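Local coordinates for protein nicotinate-nucleotide pyrophosphorylase (Francisella tularensis subsp. tularensis, PDB 3TQV) that probably converts quinolinate and phosphoribosyl pyrophosphate into nicotinate mononucleotide, carbon dioxide and diphosphate, a step of NAD(+) biosynthesis, at residues B[51-56]-B[278-283]; B[245-250]-B[262-267]; B[39-44]-B[98-103]; B[59-64]-B[77-82]. One frame throughout, in Å; residues are numbered along the deposited sequence.

Interaction 1 (B[51-56]-B[278-283]); sequences ITREEM and AIDLSL
Ile51 and Thr52 pair with Ser282 and Leu281 as antiparallel strands at one border of the four-stranded sheet. The strand 281-285 comes from the C-terminal end of the chain and completes the sheet of the N-terminal domain. Ile51 and Ser282 form the hydrogen-bonded pair. Ile51 N gives to Ser282 O at 2.9 Å, and Ser282 N returns a bond to Ile51 O at 3.0 Å. Arg53 N then bonds to Asp280 O as the strands part.

The tight part lies on the face of Thr52 and Leu281, turned to helix 100-130. Met56, present as selenomethionine, bends back under it. Met56 CE lies 3.7 Å from Leu281 CD2 and also meets the CG2 branch of Ile279. Helix residues Ile114, Ser118 and Thr122 cover this apolar cluster.

The other side is looser and more polar. Glu54 has CG between its backbone N and carbonyl carbon (chi1 45°). From there its extended chain brings OE1 2.9 Å from Asp280 N, which meets it from 45° above the carboxylate plane. Ser282 OG bonds to Gln284. Arg53 crosses Asp280 at a slant and touches it with its aliphatic part: Arg53 CG is 3.4 Å from Asp280 OD2, while Arg53 NE stays 4.8 Å from that oxygen.

Interaction 2 (B[245-250]-B[262-267]); sequences LEVSGN and TGVDFI
Leu245 to Val247 run parallel to Phe266 and Ile267 as neighbouring strands of a beta-alpha-beta unit in the C-terminal alpha/beta barrel. Helix 256-260 makes the crossover. Phe266 N gives to Leu245 O at 3.1 Å. Phe266 O accepts from Val247 N at 2.9 Å, and the CA of Glu246 also comes close to that oxygen.

The face of Val247 and Ile267 is packed against helices. Val264, just before the second strand, turns toward it and meets Val247 with both methyls. CG1 and CG2 of Val264 each lie 3.7 Å from Val247 CG2, and the two side chains cross at about a right angle. Leu245 CD1 adds a looser touch at 4.1 Å to Val264 CG1. Ile232 and Val236 of helix 229-239 also pack on Val264. On the other face, CB of Glu246 lies beside CB of Phe266. At the end of the first strand and in the loop after it, Ser248, Gly249 and Asn250 are predicted to bind substrate.

Just before the second strand, Asp265 OD2 accepts from Leu245 N at 2.8 Å through its anti lone pair. Val264 O bonds to Thr136 OG1 instead. The carboxylate thus stands in for a strand carbonyl, and the bond probably favours its ionised form.

Interaction 3 (B[39-44]-B[98-103]); sequences QLAEDI and GNVRSI
Arg101 reaches back from the first turn of helix 100-130 and sets its guanidinium inside the loop 39-44. The chain is extended from CG to NE (chi2 -169°, chi3 171°), which carries the flat group out to the loop backbone. There Arg101 holds Ala41 O side-on with two nitrogens, NE at 2.8 Å and NH2 at 2.9 Å. The oxygen lies in the guanidinium plane.

Both faces of the group are covered. Asp43 CB sits over the centre of one face, 3.5 Å from Arg101 CZ. Gln39 O lies over the opposite face, nearer the rim. The Asp43 carboxylate stacks on the guanidinium with planes 27° apart. Asp43 OD1 is 4.0 Å from Arg101 NE and well out of plane, so this long salt bridge is one of charge alone. The Gln39 amide stands steeply to the guanidinium, and a water joins Gln39 NE2 to Arg101 NH1.

The same carboxylate oxygen has a second partner. Asn99 ND2 donates to Asp43 OD1 at 3.1 Å, from above the carboxylate plane. This amide is held at its other end too, because Asn99 OD1 accepts from Ser102 N at 3.0 Å. Ile44 O takes the N-H of Val100 in an almost straight bond of 3.0 Å, and the Ile44 side chain lies beside Val100. The arrangement is a helix N-terminus with Asn99 as N-cap, its first turn tied to the loop before strand 45-52.

Interaction 4 (B[59-64]-B[77-82]); sequences CGQDFA and ITWLYS
Gln61 and Trp79 bury the most surface here, the first from helix 61-71 and the second from strand 76-79. They slide past each other in opposite directions. The aliphatic part of Gln61 lies over the indole. Gln61 CG is 3.4 Å from the centroid of the Trp79 six-membered ring and 5° off the ring normal, a CH-pi contact over the face. The amide end, steeply inclined to the ring, still lies partly over the indole and reaches toward Ser82. CA and CB of Ser82 pack against that end.

With CG anti to its carbonyl carbon (chi1 -69°), Trp79 swings its ring across to the helix. Ala64, one turn after Gln61, meets the ring at its edge, with CB 3.8 Å from Trp79 CZ2. Ile77 CD1 lies over the other face, toward the rim. The indole N-H is not left to this packing: Trp79 NE1 bonds to Asn65 OD1. Phe94 meets the same ring at an angle.

Beside the contact, Asp83 accepts from the backbone N of Gly60 and Gln61, so it holds the start of the helix. Gly60 is the N-cap. The result is helix-on-sheet packing through one tryptophan, at the border strand of the open-faced alpha/beta sandwich of the N-terminal domain.

Interactions 1, 3 and 4 belong to one N-terminal unit, in which a four-stranded antiparallel sheet packs beside helix 100-130. Interactions 1 and 4 involve the two border strands of that sheet, and their centres are 13 Å apart. Interaction 3 fixes the start of the helix, with its centre 24 Å from that of interaction 1. These two meet where Leu283 CD2 packs on Ile103 CG2 at 4.0 Å. Interaction 2 lies apart in the barrel, 32 Å from interaction 1 and 52 Å from interaction 3 between centres. It holds predicted substrate-binding residues, whereas the other three lie away from such sites. Segment 278-283 returns the chain from barrel to sheet.

Interaction 1 (B[51-56]-B[278-283])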
loop_
_atom_site.group_PDB
_atom_site.type_symbol
_atom_site.label_atom_id
_atom_site.label_comp_id
_atom_site.label_asym_id
_atom_site.label_seq_id
_atom_site.Cartn_x
_atom_site.Cartn_y
_atom_site.Cartn_z
ATOM N N ILE B 51 18.260 9.173 -6.309
ATOM C CA ILE B 51 18.911 8.725 -5.084
ATOM C C ILE B 51 17.947 8.145 -4.081
ATOM O O ILE B 51 16.786 8.528 -4.041
ATOM C CB ILE B 51 19.594 9.871 -4.338
ATOM C CG1 ILE B 51 18.963 11.203 -4.723
ATOM C CG2 ILE B 51 21.089 9.856 -4.579
ATOM C CD1 ILE B 51 19.327 12.294 -3.766
ATOM N N THR B 52 18.453 7.238 -3.252
ATOM C CA THR B 52 17.821 6.934 -1.980
ATOM C C THR B 52 18.351 7.929 -0.956
ATOM O O THR B 52 19.462 8.430 -1.088
ATOM C CB THR B 52 18.201 5.563 -1.452
ATOM O OG1 THR B 52 18.499 4.683 -2.534
ATOM C CG2 THR B 52 17.059 4.999 -0.657
ATOM N N ARG B 53 17.564 8.219 0.067
ATOM C CA ARG B 53 18.086 9.008 1.160
ATOM C C ARG B 53 18.353 8.072 2.346
ATOM O O ARG B 53 18.748 8.511 3.426
ATOM C CB ARG B 53 17.111 10.122 1.541
ATOM C CG ARG B 53 16.641 10.992 0.389
ATOM C CD ARG B 53 17.658 12.076 0.031
ATOM N NE ARG B 53 17.031 13.189 -0.677
ATOM C CZ ARG B 53 17.684 14.152 -1.324
ATOM N NH1 ARG B 53 19.010 14.156 -1.379
ATOM N NH2 ARG B 53 17.004 15.120 -1.927
ATOM N N GLU B 54 18.149 6.774 2.135
ATOM C CA GLU B 54 18.273 5.811 3.219
ATOM C C GLU B 54 18.616 4.442 2.687
ATOM O O GLU B 54 18.370 4.148 1.533
ATOM C CB GLU B 54 16.980 5.757 4.032
ATOM C CG GLU B 54 15.728 5.700 3.167
ATOM C CD GLU B 54 14.457 5.457 3.962
ATOM O OE1 GLU B 54 13.484 6.228 3.759
ATOM O OE2 GLU B 54 14.433 4.491 4.773
ATOM N N GLU B 55 19.212 3.607 3.524
ATOM C CA GLU B 55 19.585 2.259 3.104
ATOM C C GLU B 55 18.327 1.494 2.742
ATOM O O GLU B 55 17.271 1.691 3.356
ATOM C CB GLU B 55 20.341 1.545 4.220
ATOM C CG GLU B 55 20.981 0.216 3.843
ATOM C CD GLU B 55 21.799 -0.353 4.996
ATOM O OE1 GLU B 55 21.410 -1.399 5.555
ATOM O OE2 GLU B 55 22.824 0.267 5.348
HETATM N N MSE B 56 18.426 0.621 1.746
HETATM C CA MSE B 56 17.229 0.003 1.211
HETATM C C MSE B 56 17.533 -1.204 0.357
HETATM O O MSE B 56 18.627 -1.330 -0.177
HETATM C CB MSE B 56 16.468 1.027 0.379
HETATM C CG MSE B 56 17.273 1.567 -0.783
HETATM SE SE MSE B 56 16.540 1.037 -2.513
HETATM C CE MSE B 56 15.084 2.314 -2.672
ATOM N N ALA B 278 7.327 3.359 2.962
ATOM C CA ALA B 278 7.958 3.756 1.705
ATOM C C ALA B 278 9.387 4.278 1.907
ATOM O O ALA B 278 9.683 5.024 2.848
ATOM C CB ALA B 278 7.110 4.780 0.960
ATOM N N ILE B 279 10.269 3.850 1.018
ATOM C CA ILE B 279 11.623 4.353 0.980
ATOM C C ILE B 279 11.635 5.765 0.426
ATOM O O ILE B 279 10.942 6.065 -0.551
ATOM C CB ILE B 279 12.515 3.477 0.080
ATOM C CG1 ILE B 279 12.603 2.052 0.650
ATOM C CG2 ILE B 279 13.881 4.120 -0.096
ATOM C CD1 ILE B 279 12.700 1.982 2.193
ATOM N N ASP B 280 12.435 6.623 1.049
ATOM C CA ASP B 280 12.570 8.000 0.607
ATOM C C ASP B 280 13.536 8.142 -0.579
ATOM O O ASP B 280 14.743 7.810 -0.506
ATOM C CB ASP B 280 12.992 8.889 1.777
ATOM C CG ASP B 280 13.010 10.347 1.420
ATOM O OD1 ASP B 280 12.303 10.752 0.473
ATOM O OD2 ASP B 280 13.735 11.094 2.096
ATOM N N LEU B 281 12.984 8.636 -1.679
ATOM C CA LEU B 281 13.690 8.712 -2.939
ATOM C C LEU B 281 13.679 10.138 -3.395
ATOM O O LEU B 281 12.956 10.954 -2.848
ATOM C CB LEU B 281 12.983 7.855 -3.989
ATOM C CG LEU B 281 12.920 6.373 -3.656
ATOM C CD1 LEU B 281 12.373 5.594 -4.839
ATOM C CD2 LEU B 281 14.304 5.885 -3.258
ATOM N N SER B 282 14.482 10.440 -4.404
ATOM C CA SER B 282 14.450 11.746 -5.031
ATOM C C SER B 282 14.991 11.635 -6.470
ATOM O O SER B 282 15.986 10.962 -6.719
ATOM C CB SER B 282 15.246 12.745 -4.184
ATOM O OG SER B 282 15.260 14.021 -4.781
ATOM N N LEU B 283 14.316 12.258 -7.427
ATOM C CA LEU B 283 14.874 12.340 -8.770
ATOM C C LEU B 283 15.556 13.700 -8.961
ATOM O O LEU B 283 14.909 14.746 -8.908
ATOM C CB LEU B 283 13.790 12.137 -9.830
ATOM C CG LEU B 283 14.283 12.099 -11.285
ATOM C CD1 LEU B 283 14.997 10.800 -11.553
ATOM C CD2 LEU B 283 13.136 12.268 -12.265
#

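Interaction 2 (B[245-250]-B[262-267])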
loop_
_atom_site.group_PDB
_atom_site.type_symbol
_atom_site.label_atom_id
_atom_site.label_comp_id
_atom_site.label_asym_id
_atom_site.label_seq_id
_atom_site.Cartn_x
_atom_site.Cartn_y
_atom_site.Cartn_z
ATOM N N LEU B 245 6.331 -26.971 10.007
ATOM C CA LEU B 245 5.589 -26.083 10.908
ATOM C C LEU B 245 5.792 -24.623 10.527
ATOM O O LEU B 245 6.928 -24.185 10.277
ATOM C CB LEU B 245 6.029 -26.260 12.365
ATOM C CG LEU B 245 5.552 -27.427 13.217
ATOM C CD1 LEU B 245 6.096 -27.261 14.628
ATOM C CD2 LEU B 245 4.036 -27.534 13.240
ATOM N N GLU B 246 4.683 -23.880 10.502
ATOM C CA GLU B 246 4.668 -22.439 10.239
ATOM C C GLU B 246 3.938 -21.715 11.385
ATOM O O GLU B 246 2.834 -22.095 11.756
ATOM C CB GLU B 246 4.010 -22.180 8.877
ATOM C CG GLU B 246 3.696 -20.729 8.557
ATOM C CD GLU B 246 2.850 -20.558 7.284
ATOM O OE1 GLU B 246 2.225 -21.531 6.807
ATOM O OE2 GLU B 246 2.816 -19.432 6.750
ATOM N N VAL B 247 4.571 -20.694 11.963
ATOM C CA VAL B 247 4.008 -19.993 13.135
ATOM C C VAL B 247 3.333 -18.663 12.790
ATOM O O VAL B 247 3.947 -17.789 12.199
ATOM C CB VAL B 247 5.074 -19.724 14.239
ATOM C CG1 VAL B 247 4.558 -18.685 15.247
ATOM C CG2 VAL B 247 5.469 -21.000 14.945
ATOM N N SER B 248 2.064 -18.519 13.164
ATOM C CA SER B 248 1.317 -17.280 12.942
ATOM C C SER B 248 0.761 -16.745 14.248
ATOM O O SER B 248 0.231 -17.507 15.051
ATOM C CB SER B 248 0.162 -17.513 11.975
ATOM O OG SER B 248 -0.609 -16.338 11.830
ATOM N N GLY B 249 0.871 -15.438 14.459
ATOM C CA GLY B 249 0.386 -14.828 15.685
ATOM C C GLY B 249 0.728 -13.355 15.708
ATOM O O GLY B 249 1.488 -12.906 16.563
ATOM N N ASN B 250 0.171 -12.623 14.744
ATOM C CA ASN B 250 0.447 -11.200 14.539
ATOM C C ASN B 250 1.898 -10.824 14.833
ATOM O O ASN B 250 2.170 -10.050 15.742
ATOM C CB ASN B 250 -0.521 -10.351 15.378
ATOM C CG ASN B 250 -0.492 -8.873 15.006
ATOM O OD1 ASN B 250 -0.039 -8.494 13.918
ATOM N ND2 ASN B 250 -0.984 -8.032 15.910
ATOM N N THR B 262 12.860 -20.906 18.864
ATOM C CA THR B 262 12.198 -22.176 19.130
ATOM C C THR B 262 12.605 -23.175 18.073
ATOM O O THR B 262 12.580 -24.385 18.308
ATOM C CB THR B 262 10.664 -22.041 19.084
ATOM O OG1 THR B 262 10.244 -21.889 17.728
ATOM C CG2 THR B 262 10.201 -20.849 19.886
ATOM N N GLY B 263 12.960 -22.660 16.896
ATOM C CA GLY B 263 13.420 -23.488 15.800
ATOM C C GLY B 263 12.322 -24.022 14.897
ATOM O O GLY B 263 12.545 -24.979 14.141
ATOM N N VAL B 264 11.132 -23.435 14.964
ATOM C CA VAL B 264 10.132 -23.799 13.979
ATOM C C VAL B 264 10.685 -23.420 12.624
ATOM O O VAL B 264 11.412 -22.421 12.504
ATOM C CB VAL B 264 8.835 -23.039 14.152
ATOM C CG1 VAL B 264 7.969 -23.704 15.217
ATOM C CG2 VAL B 264 9.143 -21.540 14.440
ATOM N N ASP B 265 10.318 -24.210 11.613
ATOM C CA ASP B 265 10.845 -24.061 10.271
ATOM C C ASP B 265 10.540 -22.680 9.705
ATOM O O ASP B 265 11.409 -22.017 9.132
ATOM C CB ASP B 265 10.225 -25.120 9.354
ATOM C CG ASP B 265 10.224 -26.517 9.968
ATOM O OD1 ASP B 265 11.317 -27.078 10.224
ATOM O OD2 ASP B 265 9.125 -27.079 10.159
ATOM N N PHE B 266 9.288 -22.263 9.869
ATOM C CA PHE B 266 8.764 -21.089 9.189
ATOM C C PHE B 266 7.997 -20.150 10.111
ATOM O O PHE B 266 7.312 -20.590 11.023
ATOM C CB PHE B 266 7.816 -21.519 8.085
ATOM C CG PHE B 266 8.477 -22.224 6.943
ATOM C CD1 PHE B 266 9.400 -21.568 6.145
ATOM C CD2 PHE B 266 8.129 -23.530 6.633
ATOM C CE1 PHE B 266 9.986 -22.209 5.067
ATOM C CE2 PHE B 266 8.707 -24.187 5.557
ATOM C CZ PHE B 266 9.649 -23.525 4.776
ATOM N N ILE B 267 8.109 -18.855 9.844
ATOM C CA ILE B 267 7.329 -17.841 10.542
ATOM C C ILE B 267 6.519 -17.017 9.538
ATOM O O ILE B 267 7.088 -16.333 8.686
ATOM C CB ILE B 267 8.236 -16.897 11.349
ATOM C CG1 ILE B 267 8.960 -17.678 12.444
ATOM C CG2 ILE B 267 7.429 -15.747 11.939
ATOM C CD1 ILE B 267 9.909 -16.842 13.267
#

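Interaction 3 (B[39-44]-B[98-103])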
loop_
_atom_site.group_PDB
_atom_site.type_symbol
_atom_site.label_atom_id
_atom_site.label_comp_id
_atom_site.label_asym_id
_atom_site.label_seq_id
_atom_site.Cartn_x
_atom_site.Cartn_y
_atom_site.Cartn_z
ATOM N N GLN B 39 4.552 21.441 -19.933
ATOM C CA GLN B 39 4.500 22.208 -21.164
ATOM C C GLN B 39 5.250 23.518 -21.043
ATOM O O GLN B 39 5.503 24.200 -22.042
ATOM C CB GLN B 39 3.050 22.458 -21.559
ATOM C CG GLN B 39 2.387 21.222 -22.127
ATOM C CD GLN B 39 3.130 20.700 -23.339
ATOM O OE1 GLN B 39 3.564 21.480 -24.192
ATOM N NE2 GLN B 39 3.302 19.383 -23.414
ATOM N N LEU B 40 5.609 23.860 -19.809
ATOM C CA LEU B 40 6.339 25.088 -19.538
ATOM C C LEU B 40 7.848 24.869 -19.592
ATOM O O LEU B 40 8.616 25.824 -19.467
ATOM C CB LEU B 40 5.925 25.673 -18.185
ATOM C CG LEU B 40 4.453 26.075 -17.982
ATOM C CD1 LEU B 40 4.159 26.308 -16.518
ATOM C CD2 LEU B 40 4.073 27.311 -18.792
ATOM N N ALA B 41 8.283 23.627 -19.784
ATOM C CA ALA B 41 9.718 23.342 -19.817
ATOM C C ALA B 41 10.270 23.315 -21.241
ATOM O O ALA B 41 9.553 22.999 -22.181
ATOM C CB ALA B 41 10.025 22.047 -19.099
ATOM N N GLU B 42 11.541 23.673 -21.399
ATOM C CA GLU B 42 12.164 23.631 -22.714
ATOM C C GLU B 42 11.978 22.232 -23.273
ATOM O O GLU B 42 12.082 21.257 -22.537
ATOM C CB GLU B 42 13.660 23.956 -22.636
ATOM C CG GLU B 42 14.027 25.431 -22.628
ATOM C CD GLU B 42 15.487 25.666 -23.031
ATOM O OE1 GLU B 42 16.325 25.952 -22.144
ATOM O OE2 GLU B 42 15.798 25.556 -24.237
ATOM N N ASP B 43 11.695 22.136 -24.568
ATOM C CA ASP B 43 11.469 20.846 -25.212
ATOM C C ASP B 43 12.798 20.295 -25.729
ATOM O O ASP B 43 13.037 20.238 -26.935
ATOM C CB ASP B 43 10.454 20.994 -26.350
ATOM C CG ASP B 43 10.010 19.662 -26.924
ATOM O OD1 ASP B 43 9.952 18.666 -26.171
ATOM O OD2 ASP B 43 9.712 19.609 -28.134
ATOM N N ILE B 44 13.663 19.899 -24.802
ATOM C CA ILE B 44 15.019 19.485 -25.135
ATOM C C ILE B 44 15.426 18.210 -24.390
ATOM O O ILE B 44 14.674 17.678 -23.572
ATOM C CB ILE B 44 16.027 20.582 -24.770
ATOM C CG1 ILE B 44 16.151 20.700 -23.249
ATOM C CG2 ILE B 44 15.609 21.926 -25.368
ATOM C CD1 ILE B 44 17.516 21.201 -22.785
ATOM N N GLY B 98 17.460 11.955 -21.441
ATOM C CA GLY B 98 16.346 12.081 -22.354
ATOM C C GLY B 98 15.643 13.403 -22.304
ATOM O O GLY B 98 16.212 14.389 -21.857
ATOM N N ASN B 99 14.395 13.414 -22.767
ATOM C CA ASN B 99 13.599 14.633 -22.857
ATOM C C ASN B 99 13.108 15.138 -21.501
ATOM O O ASN B 99 12.571 14.379 -20.708
ATOM C CB ASN B 99 12.414 14.408 -23.799
ATOM C CG ASN B 99 11.525 15.628 -23.912
ATOM O OD1 ASN B 99 10.606 15.821 -23.112
ATOM N ND2 ASN B 99 11.802 16.468 -24.906
ATOM N N VAL B 100 13.288 16.433 -21.254
ATOM C CA VAL B 100 12.900 17.072 -19.995
ATOM C C VAL B 100 11.435 16.817 -19.609
ATOM O O VAL B 100 11.125 16.491 -18.463
ATOM C CB VAL B 100 13.086 18.594 -20.082
ATOM C CG1 VAL B 100 13.234 19.177 -18.707
ATOM C CG2 VAL B 100 14.285 18.933 -20.921
ATOM N N ARG B 101 10.544 16.975 -20.582
ATOM C CA ARG B 101 9.115 16.918 -20.336
ATOM C C ARG B 101 8.702 15.503 -20.006
ATOM O O ARG B 101 7.995 15.260 -19.039
ATOM C CB ARG B 101 8.353 17.440 -21.560
ATOM C CG ARG B 101 8.817 18.812 -22.003
ATOM C CD ARG B 101 7.887 19.405 -23.032
ATOM N NE ARG B 101 8.190 20.805 -23.324
ATOM C CZ ARG B 101 7.612 21.494 -24.298
ATOM N NH1 ARG B 101 6.707 20.909 -25.059
ATOM N NH2 ARG B 101 7.931 22.755 -24.514
ATOM N N SER B 102 9.159 14.570 -20.826
ATOM C CA SER B 102 8.921 13.150 -20.595
ATOM C C SER B 102 9.414 12.789 -19.194
ATOM O O SER B 102 8.674 12.234 -18.387
ATOM C CB SER B 102 9.669 12.325 -21.645
ATOM O OG SER B 102 9.367 12.752 -22.959
ATOM N N ILE B 103 10.663 13.142 -18.906
ATOM C CA ILE B 103 11.277 12.828 -17.626
ATOM C C ILE B 103 10.490 13.407 -16.447
ATOM O O ILE B 103 10.246 12.708 -15.452
ATOM C CB ILE B 103 12.729 13.330 -17.569
ATOM C CG1 ILE B 103 13.625 12.480 -18.471
ATOM C CG2 ILE B 103 13.259 13.269 -16.148
ATOM C CD1 ILE B 103 15.022 13.042 -18.652
HETATM O O HOH W 1 5.780 18.264 -25.216
#

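Interaction 4 (B[59-64]-B[77-82])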
loop_
_atom_site.group_PDB
_atom_site.type_symbol
_atom_site.label_atom_id
_atom_site.label_comp_id
_atom_site.label_asym_id
_atom_site.label_seq_id
_atom_site.Cartn_x
_atom_site.Cartn_y
_atom_site.Cartn_z
ATOM N N CYS B 59 13.702 -2.705 -5.294
ATOM C CA CYS B 59 12.701 -3.496 -5.993
ATOM C C CYS B 59 11.864 -2.540 -6.855
ATOM O O CYS B 59 11.429 -1.481 -6.396
ATOM C CB CYS B 59 11.841 -4.264 -4.994
ATOM S SG CYS B 59 10.712 -5.451 -5.748
ATOM N N GLY B 60 11.667 -2.886 -8.119
ATOM C CA GLY B 60 10.910 -2.012 -8.996
ATOM C C GLY B 60 11.492 -1.711 -10.365
ATOM O O GLY B 60 10.822 -1.078 -11.175
ATOM N N GLN B 61 12.723 -2.147 -10.625
ATOM C CA GLN B 61 13.322 -2.028 -11.961
ATOM C C GLN B 61 12.325 -2.207 -13.107
ATOM O O GLN B 61 12.129 -1.288 -13.909
ATOM C CB GLN B 61 14.475 -3.016 -12.132
ATOM C CG GLN B 61 15.822 -2.461 -11.674
ATOM C CD GLN B 61 16.982 -3.407 -11.958
ATOM O OE1 GLN B 61 17.923 -3.054 -12.665
ATOM N NE2 GLN B 61 16.921 -4.604 -11.396
ATOM N N ASP B 62 11.702 -3.385 -13.170
ATOM C CA ASP B 62 10.721 -3.706 -14.216
ATOM C C ASP B 62 9.627 -2.665 -14.422
ATOM O O ASP B 62 9.291 -2.336 -15.556
ATOM C CB ASP B 62 10.046 -5.051 -13.945
ATOM C CG ASP B 62 10.987 -6.201 -14.078
ATOM O OD1 ASP B 62 12.018 -6.032 -14.757
ATOM O OD2 ASP B 62 10.696 -7.273 -13.509
ATOM N N PHE B 63 9.047 -2.177 -13.331
ATOM C CA PHE B 63 8.019 -1.140 -13.428
ATOM C C PHE B 63 8.570 0.175 -13.973
ATOM O O PHE B 63 8.078 0.702 -14.970
ATOM C CB PHE B 63 7.324 -0.922 -12.072
ATOM C CG PHE B 63 6.558 -2.126 -11.590
ATOM C CD1 PHE B 63 5.224 -2.284 -11.913
ATOM C CD2 PHE B 63 7.183 -3.111 -10.839
ATOM C CE1 PHE B 63 4.511 -3.390 -11.493
ATOM C CE2 PHE B 63 6.472 -4.218 -10.404
ATOM C CZ PHE B 63 5.128 -4.354 -10.737
ATOM N N ALA B 64 9.588 0.705 -13.310
ATOM C CA ALA B 64 10.246 1.920 -13.773
ATOM C C ALA B 64 10.538 1.806 -15.261
ATOM O O ALA B 64 10.163 2.673 -16.039
ATOM C CB ALA B 64 11.514 2.137 -13.013
ATOM N N ILE B 77 17.864 4.554 -19.867
ATOM C CA ILE B 77 18.085 4.308 -18.446
ATOM C C ILE B 77 19.314 3.424 -18.203
ATOM O O ILE B 77 19.541 2.435 -18.906
ATOM C CB ILE B 77 16.827 3.694 -17.779
ATOM C CG1 ILE B 77 17.014 3.575 -16.276
ATOM C CG2 ILE B 77 16.502 2.337 -18.380
ATOM C CD1 ILE B 77 15.712 3.304 -15.541
ATOM N N THR B 78 20.115 3.799 -17.215
ATOM C CA THR B 78 21.185 2.932 -16.762
ATOM C C THR B 78 21.046 2.667 -15.281
ATOM O O THR B 78 20.994 3.590 -14.471
ATOM C CB THR B 78 22.557 3.533 -17.019
ATOM O OG1 THR B 78 22.629 3.955 -18.379
ATOM C CG2 THR B 78 23.646 2.496 -16.742
ATOM N N TRP B 79 20.993 1.387 -14.943
ATOM C CA TRP B 79 20.841 0.957 -13.569
ATOM C C TRP B 79 22.187 0.718 -12.879
ATOM O O TRP B 79 23.033 -0.050 -13.356
ATOM C CB TRP B 79 19.979 -0.301 -13.533
ATOM C CG TRP B 79 18.540 -0.042 -13.893
ATOM C CD1 TRP B 79 17.955 -0.179 -15.123
ATOM C CD2 TRP B 79 17.504 0.401 -13.004
ATOM N NE1 TRP B 79 16.624 0.147 -15.052
ATOM C CE2 TRP B 79 16.321 0.507 -13.765
ATOM C CE3 TRP B 79 17.464 0.713 -11.640
ATOM C CZ2 TRP B 79 15.111 0.918 -13.205
ATOM C CZ3 TRP B 79 16.260 1.119 -11.089
ATOM C CH2 TRP B 79 15.103 1.219 -11.870
ATOM N N LEU B 80 22.381 1.384 -11.751
ATOM C CA LEU B 80 23.600 1.212 -10.969
ATOM C C LEU B 80 23.423 0.125 -9.918
ATOM O O LEU B 80 24.389 -0.412 -9.405
ATOM C CB LEU B 80 24.027 2.533 -10.313
ATOM C CG LEU B 80 24.687 3.553 -11.246
ATOM C CD1 LEU B 80 23.665 4.367 -12.041
ATOM C CD2 LEU B 80 25.547 4.482 -10.423
ATOM N N TYR B 81 22.173 -0.163 -9.586
ATOM C CA TYR B 81 21.833 -1.276 -8.726
ATOM C C TYR B 81 20.696 -2.039 -9.376
ATOM O O TYR B 81 19.918 -1.461 -10.128
ATOM C CB TYR B 81 21.398 -0.775 -7.354
ATOM C CG TYR B 81 22.530 -0.224 -6.541
ATOM C CD1 TYR B 81 23.209 -1.027 -5.632
ATOM C CD2 TYR B 81 22.931 1.099 -6.687
ATOM C CE1 TYR B 81 24.260 -0.531 -4.881
ATOM C CE2 TYR B 81 23.985 1.612 -5.944
ATOM C CZ TYR B 81 24.653 0.789 -5.041
ATOM O OH TYR B 81 25.709 1.285 -4.299
ATOM N N SER B 82 20.610 -3.333 -9.099
ATOM C CA SER B 82 19.518 -4.153 -9.601
ATOM C C SER B 82 18.590 -4.592 -8.468
ATOM O O SER B 82 18.943 -4.509 -7.282
ATOM C CB SER B 82 20.065 -5.373 -10.347
ATOM O OG SER B 82 21.081 -6.035 -9.599
#